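Local atomic coordinates of cephalosporin acylase (Bacillus halodurans, PDB entry 2NLZ), a protein that probably cleaves or transfers amide-linked acyl groups, as Ntn hydrolases related to gamma-glutamyltranspeptidase do. Residues 154-159 with 531-536. The protein carries 1 engineered substitution. Sequence-based numbering, arbitrary orientation.
Sequences PVTPTL and RTDGQV
Asp-533 reaches across to the start of helix 157-173 and sets one carboxylate oxygen, OD2, against two threonine hydroxyls. Thr-156 OG1 donates to Asp-533 OD2 at 2.8 Å, approaching from above the carboxylate plane, 53° out of it. Thr-158 OG1 gives the same OD2 a second, weak hydrogen bond of 3.3 Å. Thr-156 is the N-cap residue, just before the helix, and Thr-158 lies in its first turn; a chi1 of 74° puts Thr-156 OG1 between its backbone N and carbonyl carbon, on the side of Asp-533. The negative group thus faces the amino-terminal end of the helix, whose dipole would probably favour it. Beside this polar centre, Thr-158 CG2 comes no nearer than 4.2 Å to Thr-532 OG1, a loose contact. The other carboxylate oxygen, Asp-533 OD1, accepts a hydrogen bond from Asn-17 ND2 of the second subunit, which probably helps fix the carboxylate's rotation. Replacing Asp-533 by an alanine is likely to leave the two threonine hydroxyls, and Asn-17 of the second subunit, without this acceptor. Largely buried at the subunit interface, the contact joins helix 157-173 to the turn entering strand 535-538, which pairs with strand 24-28 through Gln-535 and Thr-28.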
ATOM      1  N   PRO D 154     -12.625   0.923  32.967  1.00 40.19           N
ATOM      2  CA  PRO D 154     -12.634   2.002  31.967  1.00 36.68           C
ATOM      3  C   PRO D 154     -13.034   1.499  30.592  1.00 37.54           C
ATOM      4  O   PRO D 154     -12.522   0.485  30.130  1.00 38.49           O
ATOM      5  CB  PRO D 154     -11.181   2.481  31.939  1.00 31.13           C
ATOM      6  CG  PRO D 154     -10.384   1.347  32.441  1.00 33.30           C
ATOM      7  CD  PRO D 154     -11.254   0.573  33.388  1.00 36.63           C
ATOM      8  N   VAL D 155     -13.945   2.219  29.950  1.00 40.96           N
ATOM      9  CA  VAL D 155     -14.504   1.821  28.663  1.00 39.25           C
ATOM     10  C   VAL D 155     -13.570   2.183  27.495  1.00 42.83           C
ATOM     11  O   VAL D 155     -13.163   3.334  27.335  1.00 44.84           O
ATOM     12  CB  VAL D 155     -15.914   2.434  28.481  1.00 31.40           C
ATOM     13  CG1 VAL D 155     -16.475   2.142  27.100  1.00 20.21           C
ATOM     14  CG2 VAL D 155     -16.839   1.904  29.548  1.00 30.48           C
ATOM     15  N   THR D 156     -13.220   1.187  26.691  1.00 46.57           N
ATOM     16  CA  THR D 156     -12.353   1.417  25.540  1.00 53.03           C
ATOM     17  C   THR D 156     -13.157   2.085  24.408  1.00 50.85           C
ATOM     18  O   THR D 156     -14.379   1.910  24.347  1.00 47.25           O
ATOM     19  CB  THR D 156     -11.680   0.096  25.062  1.00 59.72           C
ATOM     20  OG1 THR D 156     -12.643  -0.721  24.390  1.00 67.12           O
ATOM     21  CG2 THR D 156     -11.061  -0.683  26.240  1.00 61.13           C
ATOM     22  N   PRO D 157     -12.482   2.863  23.527  1.00 53.76           N
ATOM     23  CA  PRO D 157     -13.110   3.578  22.404  1.00 56.45           C
ATOM     24  C   PRO D 157     -14.031   2.730  21.522  1.00 56.42           C
ATOM     25  O   PRO D 157     -15.091   3.206  21.108  1.00 58.71           O
ATOM     26  CB  PRO D 157     -11.913   4.036  21.572  1.00 55.65           C
ATOM     27  CG  PRO D 157     -10.818   4.165  22.532  1.00 56.90           C
ATOM     28  CD  PRO D 157     -11.032   3.122  23.582  1.00 54.82           C
ATOM     29  N   THR D 158     -13.614   1.500  21.232  1.00 52.04           N
ATOM     30  CA  THR D 158     -14.375   0.605  20.368  1.00 53.90           C
ATOM     31  C   THR D 158     -15.681   0.187  21.039  1.00 52.98           C
ATOM     32  O   THR D 158     -16.752   0.279  20.431  1.00 50.60           O
ATOM     33  CB  THR D 158     -13.557  -0.644  19.996  1.00 56.42           C
ATOM     34  OG1 THR D 158     -12.239  -0.247  19.616  1.00 54.06           O
ATOM     35  CG2 THR D 158     -14.213  -1.408  18.849  1.00 51.81           C
ATOM     36  N   LEU D 159     -15.579  -0.259  22.292  1.00 47.85           N
ATOM     37  CA  LEU D 159     -16.746  -0.601  23.085  1.00 41.79           C
ATOM     38  C   LEU D 159     -17.663   0.619  23.224  1.00 41.10           C
ATOM     39  O   LEU D 159     -18.884   0.493  23.122  1.00 33.69           O
ATOM     40  CB  LEU D 159     -16.322  -1.132  24.453  1.00 36.27           C
ATOM     41  CG  LEU D 159     -17.414  -1.558  25.431  1.00 30.81           C
ATOM     42  CD1 LEU D 159     -18.087  -2.809  24.941  1.00 38.03           C
ATOM     43  CD2 LEU D 159     -16.815  -1.793  26.799  1.00 37.21           C
ATOM     44  N   ARG D 531      -8.668  -6.379  14.149  1.00 19.81           N
ATOM     45  CA  ARG D 531      -9.706  -5.361  13.934  1.00 25.66           C
ATOM     46  C   ARG D 531     -10.387  -4.799  15.199  1.00 33.19           C
ATOM     47  O   ARG D 531     -11.285  -3.960  15.098  1.00 41.03           O
ATOM     48  CB  ARG D 531     -10.766  -5.883  12.970  1.00 17.32           C
ATOM     49  CG  ARG D 531     -10.245  -6.118  11.581  1.00 17.25           C
ATOM     50  CD  ARG D 531     -11.152  -7.053  10.820  1.00 17.95           C
ATOM     51  NE  ARG D 531     -10.538  -7.542   9.586  1.00 20.78           N
ATOM     52  CZ  ARG D 531      -9.628  -8.511   9.522  1.00 15.31           C
ATOM     53  NH1 ARG D 531      -9.190  -9.098  10.623  1.00 24.14           N
ATOM     54  NH2 ARG D 531      -9.144  -8.882   8.350  1.00 23.01           N
ATOM     55  N   THR D 532      -9.953  -5.249  16.374  1.00 30.20           N
ATOM     56  CA  THR D 532     -10.586  -4.871  17.627  1.00 31.65           C
ATOM     57  C   THR D 532      -9.570  -4.848  18.782  1.00 34.47           C
ATOM     58  O   THR D 532      -8.389  -5.132  18.577  1.00 27.24           O
ATOM     59  CB  THR D 532     -11.781  -5.815  17.936  1.00 33.96           C
ATOM     60  OG1 THR D 532     -12.570  -5.287  19.007  1.00 47.19           O
ATOM     61  CG2 THR D 532     -11.303  -7.212  18.299  1.00 37.38           C
ATOM     62  N   ASP D 533     -10.032  -4.457  19.976  1.00 40.44           N
ATOM     63  CA  ASP D 533      -9.274  -4.595  21.218  1.00 42.74           C
ATOM     64  C   ASP D 533      -9.274  -6.064  21.522  1.00 41.39           C
ATOM     65  O   ASP D 533     -10.262  -6.737  21.283  1.00 60.43           O
ATOM     66  CB  ASP D 533      -9.975  -3.900  22.386  1.00 47.84           C
ATOM     67  CG  ASP D 533     -10.308  -2.451  22.115  1.00 54.40           C
ATOM     68  OD1 ASP D 533      -9.384  -1.649  21.870  1.00 59.94           O
ATOM     69  OD2 ASP D 533     -11.507  -2.112  22.187  1.00 62.56           O
ATOM     70  N   GLY D 534      -8.191  -6.579  22.069  1.00 28.88           N
ATOM     71  CA  GLY D 534      -8.131  -8.005  22.362  1.00 26.36           C
ATOM     72  C   GLY D 534      -6.711  -8.486  22.565  1.00 32.90           C
ATOM     73  O   GLY D 534      -5.745  -7.720  22.404  1.00 38.90           O
ATOM     74  N   GLN D 535      -6.566  -9.760  22.906  1.00 24.41           N
ATOM     75  CA  GLN D 535      -5.266 -10.228  23.312  1.00 26.69           C
ATOM     76  C   GLN D 535      -5.167 -11.722  23.188  1.00 32.99           C
ATOM     77  O   GLN D 535      -6.142 -12.427  23.456  1.00 33.46           O
ATOM     78  CB  GLN D 535      -5.035  -9.831  24.766  1.00 20.95           C
ATOM     79  CG  GLN D 535      -3.597  -9.673  25.156  1.00 34.81           C
ATOM     80  CD  GLN D 535      -3.447  -9.255  26.602  1.00 41.65           C
ATOM     81  OE1 GLN D 535      -4.006  -9.876  27.502  1.00 32.27           O
ATOM     82  NE2 GLN D 535      -2.689  -8.190  26.832  1.00 54.99           N
ATOM     83  N   VAL D 536      -3.995 -12.194  22.757  1.00 32.71           N
ATOM     84  CA  VAL D 536      -3.560 -13.560  23.044  1.00 29.26           C
ATOM     85  C   VAL D 536      -2.530 -13.427  24.140  1.00 32.69           C
ATOM     86  O   VAL D 536      -1.558 -12.676  23.992  1.00 40.51           O
ATOM     87  CB  VAL D 536      -2.831 -14.260  21.888  1.00 34.77           C
ATOM     88  CG1 VAL D 536      -3.035 -15.745  21.995  1.00 30.43           C
ATOM     89  CG2 VAL D 536      -3.293 -13.779  20.569  1.00 30.10           C
TER